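Long-range contacts in glutamate--tRNA ligase (Elizabethkingia anophelis, PDB 6B1Z), which probably attaches glutamate to its cognate tRNA in an ATP-dependent reaction, as glutamyl-tRNA synthetases do: residues A[276-281]-A[295-300]; A[350-355]-A[398-403]; A[366-371]-A[389-394]. All blocks are in the same frame, centred on the assembly; numbering follows the deposited sequence.

Contact 1: residues A[276-281]-A[295-300]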
ATOM      1  N   PHE A 276       2.568   7.749 -13.823  1.00 44.51           N
ATOM      2  CA  PHE A 276       1.871   8.899 -13.265  0.53 42.43           C
ATOM      3  C   PHE A 276       2.592   9.559 -12.101  1.00 55.56           C
ATOM      4  O   PHE A 276       2.200  10.665 -11.711  1.00 63.31           O
ATOM      5  CB  PHE A 276       0.454   8.502 -12.827  0.53 48.46           C
ATOM      6  CG  PHE A 276      -0.476   8.227 -13.972  0.53 43.49           C
ATOM      7  CD1 PHE A 276      -1.063   9.271 -14.667  0.53 49.71           C
ATOM      8  CD2 PHE A 276      -0.756   6.928 -14.363  0.53 30.03           C
ATOM      9  CE1 PHE A 276      -1.916   9.025 -15.724  0.53 45.99           C
ATOM     10  CE2 PHE A 276      -1.610   6.676 -15.418  0.53 34.54           C
ATOM     11  CZ  PHE A 276      -2.190   7.725 -16.100  0.53 41.39           C
ATOM     12  N   GLY A 277       3.639   8.941 -11.559  1.00 49.60           N
ATOM     13  CA  GLY A 277       4.405   9.556 -10.492  1.00 53.50           C
ATOM     14  C   GLY A 277       3.845   9.413  -9.088  1.00 49.86           C
ATOM     15  O   GLY A 277       3.769  10.395  -8.344  1.00 49.85           O
ATOM     16  N   PHE A 278       3.444   8.211  -8.703  1.00 35.36           N
ATOM     17  CA  PHE A 278       3.107   7.934  -7.318  1.00 29.51           C
ATOM     18  C   PHE A 278       3.728   6.600  -6.933  1.00 18.79           C
ATOM     19  O   PHE A 278       4.022   5.768  -7.800  1.00 21.63           O
ATOM     20  CB  PHE A 278       1.587   7.930  -7.058  1.00 30.21           C
ATOM     21  CG  PHE A 278       0.806   6.969  -7.920  1.00 27.85           C
ATOM     22  CD1 PHE A 278       0.681   5.630  -7.562  1.00 28.23           C
ATOM     23  CD2 PHE A 278       0.151   7.415  -9.058  1.00 32.91           C
ATOM     24  CE1 PHE A 278      -0.048   4.750  -8.351  1.00 28.67           C
ATOM     25  CE2 PHE A 278      -0.581   6.544  -9.847  1.00 28.17           C
ATOM     26  CZ  PHE A 278      -0.680   5.204  -9.491  1.00 27.10           C
ATOM     27  N   PRO A 279       3.973   6.382  -5.647  1.00 19.74           N
ATOM     28  CA  PRO A 279       4.609   5.137  -5.223  1.00 20.17           C
ATOM     29  C   PRO A 279       3.619   3.984  -5.251  1.00 23.77           C
ATOM     30  O   PRO A 279       2.398   4.159  -5.306  1.00 22.22           O
ATOM     31  CB  PRO A 279       5.087   5.441  -3.796  1.00 20.83           C
ATOM     32  CG  PRO A 279       4.236   6.557  -3.327  1.00 25.27           C
ATOM     33  CD  PRO A 279       3.777   7.326  -4.531  1.00 21.45           C
ATOM     34  N   VAL A 280       4.174   2.780  -5.238  1.00 22.33           N
ATOM     35  CA  VAL A 280       3.350   1.581  -5.250  1.00 23.68           C
ATOM     36  C   VAL A 280       3.559   0.700  -4.028  1.00 21.71           C
ATOM     37  O   VAL A 280       2.699  -0.155  -3.752  1.00 22.13           O
ATOM     38  CB  VAL A 280       3.572   0.768  -6.542  1.00 25.77           C
ATOM     39  CG1 VAL A 280       3.020   1.538  -7.737  1.00 32.40           C
ATOM     40  CG2 VAL A 280       5.046   0.447  -6.730  1.00 30.00           C
ATOM     41  N   PHE A 281       4.630   0.891  -3.264  1.00 21.76           N
ATOM     42  CA  PHE A 281       4.882   0.100  -2.066  1.00 18.81           C
ATOM     43  C   PHE A 281       4.874   1.002  -0.835  1.00 20.59           C
ATOM     44  O   PHE A 281       5.230   2.181  -0.939  1.00 18.52           O
ATOM     45  CB  PHE A 281       6.240  -0.607  -2.181  1.00 17.64           C
ATOM     46  CG  PHE A 281       6.423  -1.353  -3.478  1.00 24.34           C
ATOM     47  CD1 PHE A 281       5.441  -2.216  -3.948  1.00 22.99           C
ATOM     48  CD2 PHE A 281       7.570  -1.167  -4.235  1.00 27.70           C
ATOM     49  CE1 PHE A 281       5.614  -2.904  -5.145  1.00 27.15           C
ATOM     50  CE2 PHE A 281       7.749  -1.850  -5.435  1.00 34.20           C
ATOM     51  CZ  PHE A 281       6.767  -2.715  -5.885  1.00 30.50           C
ATOM     52  N   ALA A 295      10.902   3.958  -4.382  1.00 24.99           N
ATOM     53  CA  ALA A 295      10.676   4.747  -3.176  1.00 24.71           C
ATOM     54  C   ALA A 295       9.273   4.498  -2.637  1.00 22.85           C
ATOM     55  O   ALA A 295       8.296   4.509  -3.389  1.00 24.17           O
ATOM     56  CB  ALA A 295      10.876   6.237  -3.469  1.00 25.55           C
ATOM     57  N   GLY A 296       9.174   4.255  -1.336  1.00 17.57           N
ATOM     58  CA  GLY A 296       7.888   3.954  -0.743  1.00 17.69           C
ATOM     59  C   GLY A 296       7.078   5.201  -0.398  1.00 17.15           C
ATOM     60  O   GLY A 296       7.581   6.329  -0.383  1.00 17.46           O
ATOM     61  N   TYR A 297       5.791   4.971  -0.114  1.00 15.26           N
ATOM     62  CA  TYR A 297       4.939   6.034   0.418  1.00 14.93           C
ATOM     63  C   TYR A 297       5.595   6.717   1.612  1.00 17.47           C
ATOM     64  O   TYR A 297       5.610   7.952   1.712  1.00 17.45           O
ATOM     65  CB  TYR A 297       3.571   5.478   0.823  1.00 16.38           C
ATOM     66  CG  TYR A 297       2.586   5.318  -0.324  1.00 17.14           C
ATOM     67  CD1 TYR A 297       2.571   4.167  -1.104  1.00 15.63           C
ATOM     68  CD2 TYR A 297       1.664   6.320  -0.607  1.00 20.24           C
ATOM     69  CE1 TYR A 297       1.660   4.015  -2.142  1.00 17.15           C
ATOM     70  CE2 TYR A 297       0.756   6.176  -1.635  1.00 19.38           C
ATOM     71  CZ  TYR A 297       0.775   5.034  -2.407  1.00 19.32           C
ATOM     72  OH  TYR A 297      -0.133   4.885  -3.431  1.00 22.89           O
ATOM     73  N   ARG A 298       6.150   5.922   2.536  1.00 14.42           N
ATOM     74  CA  ARG A 298       6.747   6.504   3.737  1.00 16.67           C
ATOM     75  C   ARG A 298       7.873   7.470   3.380  1.00 17.70           C
ATOM     76  O   ARG A 298       7.903   8.614   3.850  1.00 18.98           O
ATOM     77  CB  ARG A 298       7.257   5.398   4.666  1.00 17.89           C
ATOM     78  CG  ARG A 298       7.944   5.950   5.929  1.00 18.01           C
ATOM     79  CD  ARG A 298       8.559   4.842   6.777  1.00 22.42           C
ATOM     80  NE  ARG A 298       9.578   4.111   6.029  1.00 23.69           N
ATOM     81  CZ  ARG A 298      10.229   3.051   6.501  1.00 24.27           C
ATOM     82  NH1 ARG A 298       9.974   2.619   7.729  1.00 24.60           N
ATOM     83  NH2 ARG A 298      11.121   2.427   5.747  1.00 24.77           N
ATOM     84  N   GLU A 299       8.794   7.036   2.529  1.00 16.15           N
ATOM     85  CA  GLU A 299       9.952   7.857   2.210  1.00 16.07           C
ATOM     86  C   GLU A 299       9.591   9.036   1.317  1.00 21.69           C
ATOM     87  O   GLU A 299      10.309  10.045   1.330  1.00 21.51           O
ATOM     88  CB  GLU A 299      11.024   6.991   1.557  1.00 19.83           C
ATOM     89  CG  GLU A 299      11.644   5.959   2.514  1.00 19.51           C
ATOM     90  CD  GLU A 299      10.885   4.628   2.570  1.00 24.93           C
ATOM     91  OE1 GLU A 299       9.718   4.558   2.131  1.00 20.21           O
ATOM     92  OE2 GLU A 299      11.486   3.629   3.033  1.00 26.03           O
ATOM     93  N   GLU A 300       8.491   8.939   0.565  1.00 18.08           N
ATOM     94  CA  GLU A 300       8.003  10.060  -0.233  1.00 17.16           C
ATOM     95  C   GLU A 300       7.252  11.086   0.602  1.00 20.36           C
ATOM     96  O   GLU A 300       6.806  12.100   0.053  1.00 20.98           O
ATOM     97  CB  GLU A 300       7.097   9.554  -1.365  1.00 17.28           C
ATOM     98  CG  GLU A 300       7.862   8.854  -2.484  1.00 19.65           C
ATOM     99  CD  GLU A 300       8.836   9.782  -3.195  1.00 38.95           C
ATOM    100  OE1 GLU A 300       8.431  10.901  -3.561  1.00 40.20           O
ATOM    101  OE2 GLU A 300      10.011   9.402  -3.369  1.00 47.81           O
TER
HETATM  102  O   HOH W   1       0.174   2.809  -5.125  1.00 35.57           O
HETATM  103  O   HOH W   2       7.091   2.429  -4.377  1.00 24.47           O
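Ala-295 starts the contact with its carbonyl O, which lies 3.4 Å from Pro-279 CB. The same oxygen accepts a hydrogen bond from a water (2.6 Å). That water in turn accepts from Val-280 N, so it links the two backbones. At Gly-296 the CA sits close to Phe-281 O in a CA-H...O contact of 3.2 Å. Asn-284 OD1 holds Gly-296 N from outside the two segments.

Tyr-297 does most of the work. Its backbone N donates to Phe-281 O at 3.0 Å. The N-H...O angle is 160°, and the donor lies in the carbonyl plane. The tyrosine CG stands anti to its own carbonyl carbon (chi1 -82°), which brings one ring face under Pro-279 CG. That atom sits over the ring centre, 3.5 Å from the centroid and only 6° off the ring normal. This is a CH-pi contact, with the proline and the tyrosine side chain crossing at about a right angle. At the far end of the ring a second water donates to Pro-279 O and is hydrogen-bonded to Tyr-297 OH at 2.7 Å. This water lies at the ring edge, in plane. Phe-346, Phe-307 and Tyr-302 also pack on Tyr-297.

Beyond the tyrosine, Arg-298 NH2 forms a salt bridge with Glu-299 OE2, and Arg-298 NH1 forms another with Glu-68 on helix 62-73. Glu-300 N bonds back to Gly-296 O.

The contact joins two loops of the class I catalytic domain. Tyr-297 N holds Phe-281 O. One water serves Ala-295 O and Val-280 N, the other Pro-279 O and Tyr-297 OH. The proline covers one face of the buried ring, and the water at its OH helps to set where the ring lies.

Contact 2: residues A[350-355]-A[398-403]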
ATOM      1  N   LYS A 350      -6.593  11.818  -4.631  1.00 17.66           N
ATOM      2  CA  LYS A 350      -7.152  11.569  -3.306  1.00 16.15           C
ATOM      3  C   LYS A 350      -6.064  11.261  -2.291  1.00 16.46           C
ATOM      4  O   LYS A 350      -6.131  11.716  -1.139  1.00 16.81           O
ATOM      5  CB  LYS A 350      -8.148  10.417  -3.376  1.00 21.69           C
ATOM      6  CG  LYS A 350      -9.037  10.349  -2.166  1.00 24.86           C
ATOM      7  CD  LYS A 350     -10.061  11.448  -2.243  1.00 33.15           C
ATOM      8  CE  LYS A 350     -10.931  11.452  -1.018  1.00 38.62           C
ATOM      9  NZ  LYS A 350     -12.162  12.261  -1.257  1.00 40.62           N
ATOM     10  N   ALA A 351      -5.033  10.512  -2.693  1.00 14.89           N
ATOM     11  CA  ALA A 351      -3.956  10.221  -1.750  1.00 13.93           C
ATOM     12  C   ALA A 351      -3.252  11.500  -1.314  1.00 14.49           C
ATOM     13  O   ALA A 351      -2.943  11.679  -0.124  1.00 15.43           O
ATOM     14  CB  ALA A 351      -2.969   9.243  -2.380  1.00 18.67           C
ATOM     15  N   LYS A 352      -3.024  12.419  -2.257  1.00 15.01           N
ATOM     16  CA  LYS A 352      -2.383  13.680  -1.912  0.53 15.27           C
ATOM     17  C   LYS A 352      -3.312  14.560  -1.084  1.00 16.92           C
ATOM     18  O   LYS A 352      -2.867  15.242  -0.154  1.00 15.72           O
ATOM     19  CB  LYS A 352      -1.930  14.384  -3.190  0.53 15.55           C
ATOM     20  CG  LYS A 352      -0.766  13.633  -3.832  0.53 14.80           C
ATOM     21  CD  LYS A 352      -0.389  14.167  -5.188  0.53 15.57           C
ATOM     22  CE  LYS A 352       0.884  13.507  -5.672  0.53 19.94           C
ATOM     23  NZ  LYS A 352       1.208  13.942  -7.067  0.53 18.40           N
ATOM     24  N   TRP A 353      -4.608  14.540  -1.398  1.00 15.68           N
ATOM     25  CA  TRP A 353      -5.573  15.316  -0.616  1.00 15.25           C
ATOM     26  C   TRP A 353      -5.599  14.842   0.830  1.00 18.03           C
ATOM     27  O   TRP A 353      -5.576  15.660   1.752  1.00 15.21           O
ATOM     28  CB  TRP A 353      -6.965  15.220  -1.237  1.00 16.58           C
ATOM     29  CG  TRP A 353      -8.070  15.890  -0.436  1.00 19.07           C
ATOM     30  CD1 TRP A 353      -8.458  17.205  -0.507  1.00 19.05           C
ATOM     31  CD2 TRP A 353      -8.944  15.265   0.521  1.00 17.91           C
ATOM     32  NE1 TRP A 353      -9.528  17.432   0.339  1.00 21.23           N
ATOM     33  CE2 TRP A 353      -9.839  16.261   0.984  1.00 19.38           C
ATOM     34  CE3 TRP A 353      -9.055  13.967   1.035  1.00 20.82           C
ATOM     35  CZ2 TRP A 353     -10.826  15.999   1.937  1.00 19.72           C
ATOM     36  CZ3 TRP A 353     -10.047  13.705   1.983  1.00 24.45           C
ATOM     37  CH2 TRP A 353     -10.918  14.718   2.420  1.00 22.31           C
ATOM     38  N   PHE A 354      -5.648  13.522   1.042  1.00 16.07           N
ATOM     39  CA  PHE A 354      -5.577  12.992   2.403  1.00 15.84           C
ATOM     40  C   PHE A 354      -4.317  13.469   3.116  1.00 16.56           C
ATOM     41  O   PHE A 354      -4.376  13.853   4.294  1.00 14.66           O
ATOM     42  CB  PHE A 354      -5.624  11.460   2.397  1.00 14.82           C
ATOM     43  CG  PHE A 354      -7.018  10.884   2.453  1.00 16.08           C
ATOM     44  CD1 PHE A 354      -7.804  11.002   3.604  1.00 16.54           C
ATOM     45  CD2 PHE A 354      -7.536  10.193   1.369  1.00 16.13           C
ATOM     46  CE1 PHE A 354      -9.089  10.457   3.654  1.00 18.03           C
ATOM     47  CE2 PHE A 354      -8.808   9.638   1.414  1.00 16.96           C
ATOM     48  CZ  PHE A 354      -9.591   9.763   2.554  1.00 18.84           C
ATOM     49  N   ASN A 355      -3.164  13.429   2.436  1.00 13.52           N
ATOM     50  CA  ASN A 355      -1.925  13.866   3.080  1.00 13.11           C
ATOM     51  C   ASN A 355      -2.028  15.326   3.492  1.00 15.92           C
ATOM     52  O   ASN A 355      -1.651  15.695   4.612  1.00 15.79           O
ATOM     53  CB  ASN A 355      -0.702  13.658   2.179  1.00 14.24           C
ATOM     54  CG  ASN A 355       0.529  13.218   2.994  1.00 16.78           C
ATOM     55  OD1 ASN A 355       0.459  12.231   3.730  1.00 17.89           O
ATOM     56  ND2 ASN A 355       1.622  13.983   2.924  1.00 16.06           N
ATOM     57  N   ALA A 398       0.792  23.286   1.864  1.00 18.15           N
ATOM     58  CA  ALA A 398       1.674  22.167   1.569  1.00 18.25           C
ATOM     59  C   ALA A 398       0.910  20.855   1.481  1.00 17.27           C
ATOM     60  O   ALA A 398      -0.079  20.630   2.190  1.00 18.70           O
ATOM     61  CB  ALA A 398       2.746  22.043   2.652  1.00 16.14           C
ATOM     62  N   THR A 399       1.393  19.977   0.604  1.00 14.48           N
ATOM     63  CA  THR A 399       0.919  18.601   0.548  1.00 17.51           C
ATOM     64  C   THR A 399       1.866  17.648   1.260  1.00 16.69           C
ATOM     65  O   THR A 399       1.419  16.648   1.835  1.00 16.44           O
ATOM     66  CB  THR A 399       0.740  18.179  -0.915  1.00 17.18           C
ATOM     67  OG1 THR A 399      -0.120  19.131  -1.558  1.00 17.72           O
ATOM     68  CG2 THR A 399       0.100  16.783  -1.038  1.00 18.98           C
ATOM     69  N   PHE A 400       3.159  17.973   1.257  1.00 15.27           N
ATOM     70  CA  PHE A 400       4.215  17.225   1.923  1.00 14.68           C
ATOM     71  C   PHE A 400       5.078  18.219   2.680  1.00 15.00           C
ATOM     72  O   PHE A 400       5.203  19.371   2.258  1.00 16.54           O
ATOM     73  CB  PHE A 400       5.087  16.456   0.908  1.00 15.90           C
ATOM     74  CG  PHE A 400       4.304  15.497   0.065  1.00 15.66           C
ATOM     75  CD1 PHE A 400       4.003  14.243   0.542  1.00 16.53           C
ATOM     76  CD2 PHE A 400       3.827  15.872  -1.184  1.00 17.26           C
ATOM     77  CE1 PHE A 400       3.255  13.356  -0.204  1.00 16.05           C
ATOM     78  CE2 PHE A 400       3.079  14.994  -1.949  1.00 18.93           C
ATOM     79  CZ  PHE A 400       2.792  13.722  -1.458  1.00 17.46           C
ATOM     80  N   VAL A 401       5.706  17.763   3.773  1.00 16.27           N
ATOM     81  CA  VAL A 401       6.557  18.664   4.558  1.00 15.57           C
ATOM     82  C   VAL A 401       7.644  19.296   3.690  1.00 16.62           C
ATOM     83  O   VAL A 401       7.963  20.483   3.847  1.00 15.96           O
ATOM     84  CB  VAL A 401       7.158  17.924   5.768  1.00 14.02           C
ATOM     85  CG1 VAL A 401       8.236  18.784   6.441  1.00 17.13           C
ATOM     86  CG2 VAL A 401       6.069  17.568   6.737  1.00 17.23           C
ATOM     87  N   LYS A 402       8.203  18.541   2.731  1.00 15.52           N
ATOM     88  CA  LYS A 402       9.275  19.090   1.901  0.62 16.96           C
ATOM     89  C   LYS A 402       8.814  20.303   1.095  1.00 15.78           C
ATOM     90  O   LYS A 402       9.641  21.147   0.732  1.00 17.52           O
ATOM     91  CB  LYS A 402       9.831  18.015   0.958  0.62 17.27           C
ATOM     92  CG  LYS A 402       8.911  17.659  -0.216  0.62 16.11           C
ATOM     93  CD  LYS A 402       9.458  16.500  -1.049  0.62 24.00           C
ATOM     94  CE  LYS A 402       8.305  15.708  -1.676  0.62 26.25           C
ATOM     95  NZ  LYS A 402       8.660  14.280  -1.993  0.62 30.99           N
ATOM     96  N   ASP A 403       7.504  20.408   0.806  1.00 17.23           N
ATOM     97  CA  ASP A 403       6.980  21.557   0.061  1.00 15.82           C
ATOM     98  C   ASP A 403       7.231  22.861   0.806  1.00 16.62           C
ATOM     99  O   ASP A 403       7.350  23.920   0.179  1.00 18.32           O
ATOM    100  CB  ASP A 403       5.465  21.441  -0.164  1.00 17.77           C
ATOM    101  CG  ASP A 403       5.054  20.226  -0.959  1.00 19.09           C
ATOM    102  OD1 ASP A 403       5.911  19.571  -1.587  1.00 21.18           O
ATOM    103  OD2 ASP A 403       3.831  19.957  -0.956  1.00 16.82           O
TER
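The contact belongs to the anticodon-binding region, where helix 348-361 meets the turn that leads into helix 401-406. Asn-355 and Thr-399 form its polar centre. Asn-355 ND2 donates to Thr-399 O at 2.9 Å, with an N-H...O angle of 156°. The oxygen lies near the amide plane of Asn-355, and the donor lies in the carbonyl plane of Thr-399.

The amide also passes close to the Phe-400 ring. ND2 is 3.4 Å from Phe-400 CD1, and the amide and ring planes are 38° apart. Next to this, Thr-399 CG2 packs against Lys-352. It is 3.8 Å from Lys-352 CB and 3.5 Å from Lys-352 O. The methyl is anti to the threonine N (OG1 chi1 -54°), which directs it at the helix. Lys-352 CG lies 4.3 Å from Phe-400 CZ.

Within the second segment Asp-403 holds the turn. Its OD2 takes Thr-399 N at 2.9 Å on the anti side, near the carboxylate plane. It takes Phe-400 N at 3.0 Å from above that plane.

The buried Asn-355 amide is used at both ends. ND2 also donates to Gly-301 O, and OD1 accepts from Leu-303 N. These bonds fix the rotation of the amide. One side chain thus ties the turn at 399 to the chain at 301-303, just before helix 304-312.

Contact 3: residues A[366-371]-A[389-394]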
ATOM      1  N   ALA A 366       5.239  19.230  15.627  1.00 17.26           N
ATOM      2  CA  ALA A 366       5.245  17.878  15.076  1.00 19.55           C
ATOM      3  C   ALA A 366       5.901  17.831  13.696  1.00 19.07           C
ATOM      4  O   ALA A 366       6.507  16.813  13.335  1.00 19.27           O
ATOM      5  CB  ALA A 366       3.811  17.331  15.009  1.00 20.80           C
ATOM      6  N   ILE A 367       5.803  18.922  12.933  1.00 16.82           N
ATOM      7  CA  ILE A 367       6.394  19.014  11.600  1.00 18.00           C
ATOM      8  C   ILE A 367       7.888  19.326  11.669  1.00 17.21           C
ATOM      9  O   ILE A 367       8.644  18.960  10.758  1.00 17.27           O
ATOM     10  CB  ILE A 367       5.636  20.082  10.793  1.00 16.61           C
ATOM     11  CG1 ILE A 367       4.202  19.624  10.518  1.00 16.50           C
ATOM     12  CG2 ILE A 367       6.361  20.419   9.478  1.00 16.63           C
ATOM     13  CD1 ILE A 367       3.301  20.746  10.033  1.00 16.51           C
ATOM     14  N   LEU A 368       8.341  19.995  12.729  1.00 16.18           N
ATOM     15  CA  LEU A 368       9.712  20.509  12.783  1.00 15.34           C
ATOM     16  C   LEU A 368      10.795  19.466  12.520  1.00 17.21           C
ATOM     17  O   LEU A 368      11.735  19.774  11.768  1.00 18.80           O
ATOM     18  CB  LEU A 368       9.961  21.197  14.137  1.00 17.62           C
ATOM     19  CG  LEU A 368      11.340  21.856  14.297  1.00 16.92           C
ATOM     20  CD1 LEU A 368      11.521  23.007  13.312  1.00 16.92           C
ATOM     21  CD2 LEU A 368      11.520  22.341  15.725  1.00 21.03           C
ATOM     22  N   PRO A 369      10.757  18.262  13.099  1.00 18.97           N
ATOM     23  CA  PRO A 369      11.872  17.324  12.852  1.00 22.09           C
ATOM     24  C   PRO A 369      12.059  16.983  11.382  1.00 19.04           C
ATOM     25  O   PRO A 369      13.193  17.030  10.892  1.00 21.33           O
ATOM     26  CB  PRO A 369      11.486  16.096  13.687  1.00 24.64           C
ATOM     27  CG  PRO A 369      10.560  16.631  14.740  1.00 21.76           C
ATOM     28  CD  PRO A 369       9.797  17.729  14.087  1.00 18.98           C
ATOM     29  N   GLU A 370      10.981  16.657  10.664  1.00 19.94           N
ATOM     30  CA  GLU A 370      11.137  16.367   9.244  1.00 19.62           C
ATOM     31  C   GLU A 370      11.529  17.619   8.470  1.00 19.65           C
ATOM     32  O   GLU A 370      12.345  17.550   7.543  1.00 18.26           O
ATOM     33  CB  GLU A 370       9.856  15.752   8.679  1.00 20.28           C
ATOM     34  CG  GLU A 370       9.979  15.333   7.201  1.00 22.84           C
ATOM     35  CD  GLU A 370      11.015  14.221   6.966  1.00 31.09           C
ATOM     36  OE1 GLU A 370      11.331  13.459   7.912  1.00 29.97           O
ATOM     37  OE2 GLU A 370      11.524  14.118   5.826  1.00 36.22           O
ATOM     38  N   PHE A 371      10.983  18.778   8.846  1.00 18.29           N
ATOM     39  CA  PHE A 371      11.358  20.006   8.156  1.00 16.92           C
ATOM     40  C   PHE A 371      12.848  20.290   8.315  1.00 18.47           C
ATOM     41  O   PHE A 371      13.523  20.667   7.350  1.00 18.03           O
ATOM     42  CB  PHE A 371      10.523  21.180   8.666  1.00 15.51           C
ATOM     43  CG  PHE A 371      10.797  22.477   7.957  1.00 17.11           C
ATOM     44  CD1 PHE A 371      10.642  22.579   6.578  1.00 19.79           C
ATOM     45  CD2 PHE A 371      11.172  23.603   8.666  1.00 19.44           C
ATOM     46  CE1 PHE A 371      10.890  23.787   5.921  1.00 21.76           C
ATOM     47  CE2 PHE A 371      11.412  24.812   8.021  1.00 20.72           C
ATOM     48  CZ  PHE A 371      11.267  24.901   6.635  1.00 19.72           C
ATOM     49  N   LYS A 389       7.961  29.300  12.781  1.00 18.74           N
ATOM     50  CA  LYS A 389       7.165  30.360  12.176  1.00 19.56           C
ATOM     51  C   LYS A 389       6.978  30.119  10.681  1.00 18.72           C
ATOM     52  O   LYS A 389       5.885  30.342  10.145  1.00 21.62           O
ATOM     53  CB  LYS A 389       7.810  31.719  12.440  1.00 25.21           C
ATOM     54  CG  LYS A 389       7.684  32.166  13.892  1.00 30.46           C
ATOM     55  CD  LYS A 389       7.990  33.646  14.056  1.00 42.16           C
ATOM     56  CE  LYS A 389       7.829  34.099  15.495  1.00 51.99           C
ATOM     57  NZ  LYS A 389       9.029  33.790  16.317  1.00 55.80           N
ATOM     58  N   ILE A 390       8.024  29.646   9.998  1.00 18.28           N
ATOM     59  CA  ILE A 390       7.904  29.333   8.574  1.00 18.76           C
ATOM     60  C   ILE A 390       6.899  28.201   8.365  1.00 19.15           C
ATOM     61  O   ILE A 390       6.031  28.274   7.485  1.00 18.76           O
ATOM     62  CB  ILE A 390       9.288  28.998   7.981  1.00 17.35           C
ATOM     63  CG1 ILE A 390      10.146  30.276   7.902  1.00 17.49           C
ATOM     64  CG2 ILE A 390       9.144  28.313   6.597  1.00 18.36           C
ATOM     65  CD1 ILE A 390      11.613  30.040   7.600  1.00 20.93           C
ATOM     66  N   ILE A 391       6.975  27.155   9.197  1.00 16.54           N
ATOM     67  CA  ILE A 391       6.011  26.057   9.108  1.00 13.99           C
ATOM     68  C   ILE A 391       4.592  26.587   9.275  1.00 18.59           C
ATOM     69  O   ILE A 391       3.687  26.236   8.504  1.00 18.03           O
ATOM     70  CB  ILE A 391       6.339  24.969  10.154  1.00 15.77           C
ATOM     71  CG1 ILE A 391       7.634  24.228   9.791  1.00 16.08           C
ATOM     72  CG2 ILE A 391       5.174  23.978  10.308  1.00 16.44           C
ATOM     73  CD1 ILE A 391       8.187  23.414  10.959  1.00 17.15           C
ATOM     74  N   GLY A 392       4.379  27.462  10.267  1.00 20.38           N
ATOM     75  CA  GLY A 392       3.047  28.012  10.478  1.00 21.72           C
ATOM     76  C   GLY A 392       2.536  28.806   9.287  1.00 21.57           C
ATOM     77  O   GLY A 392       1.343  28.771   8.974  1.00 22.75           O
ATOM     78  N   LEU A 393       3.431  29.533   8.612  1.00 20.24           N
ATOM     79  CA  LEU A 393       3.067  30.351   7.463  1.00 22.06           C
ATOM     80  C   LEU A 393       2.818  29.525   6.215  1.00 24.30           C
ATOM     81  O   LEU A 393       2.133  29.997   5.296  1.00 29.64           O
ATOM     82  CB  LEU A 393       4.172  31.363   7.146  1.00 24.83           C
ATOM     83  CG  LEU A 393       4.413  32.531   8.098  1.00 27.61           C
ATOM     84  CD1 LEU A 393       5.751  33.184   7.768  1.00 25.35           C
ATOM     85  CD2 LEU A 393       3.272  33.522   7.973  1.00 30.04           C
ATOM     86  N   MET A 394       3.355  28.307   6.153  1.00 19.22           N
ATOM     87  CA  MET A 394       3.363  27.555   4.904  1.00 20.11           C
ATOM     88  C   MET A 394       2.541  26.280   4.920  1.00 21.15           C
ATOM     89  O   MET A 394       2.187  25.786   3.839  1.00 19.17           O
ATOM     90  CB  MET A 394       4.800  27.178   4.508  1.00 20.54           C
ATOM     91  CG  MET A 394       5.727  28.356   4.276  1.00 23.06           C
ATOM     92  SD  MET A 394       5.486  29.127   2.671  1.00 26.09           S
ATOM     93  CE  MET A 394       6.029  27.789   1.592  1.00 25.61           C
TER
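A chi1 of -177° swings the Phe-371 ring away from its own N and over to the 389-394 helix segment. In Ile-391, chi1 -70° turns CG1 toward the 366-371 segment, and the extended chi2 carries CD1 on to Leu-368. CG2 branches to Ile-367. The contact packs helix 364-377 against helix 384-394 within the anticodon-binding region. The two short segments approach to 10.2 Å between axes, at 106°.

Ile-391 is the residue that all three partners on the first helix share. Its CG1 meets Phe-371 CD2 at 3.8 Å, a CH-pi contact that is off-centre on the ring. Its CD1 reaches Leu-368 CA at 3.8 Å, and the Leu-368 side chain crosses it at about a right angle. Its CG2 touches Ile-367 CD1 at 3.7 Å as the two isoleucines slide past each other in opposite directions. Ile-390 adds its CG2, 4.0 Å from Phe-371 CZ.

Around this core, Ile-404 packs on Phe-371, and Phe-411 and Phe-412 pack on Ile-390.

Every touching residue is buried and apolar. The two segments are joined by apolar packing alone, from branched side chains and one phenylalanine ring.

In the fold
The three contacts run from the catalytic domain into the anticodon-binding region. Contact 1 closes first along the chain. Contact 2 follows, and contact 3 is nested inside the loop that contact 2 closes. Centres of contacts 1 and 2 are about 12 Å apart, those of 2 and 3 about 14 Å, and those of 1 and 3 about 22 Å. Contact 1 touches contact 2 where Glu-300 meets Phe-400 and Lys-402. Contact 2 touches contact 3 through Val-401, which packs on Ile-367, Glu-370 and Phe-371. Helices 348-361 and 364-377 are consecutive, as are 384-394 and 401-406. Continuous packing thus joins the catalytic domain to the first helices of the anticodon-binding region.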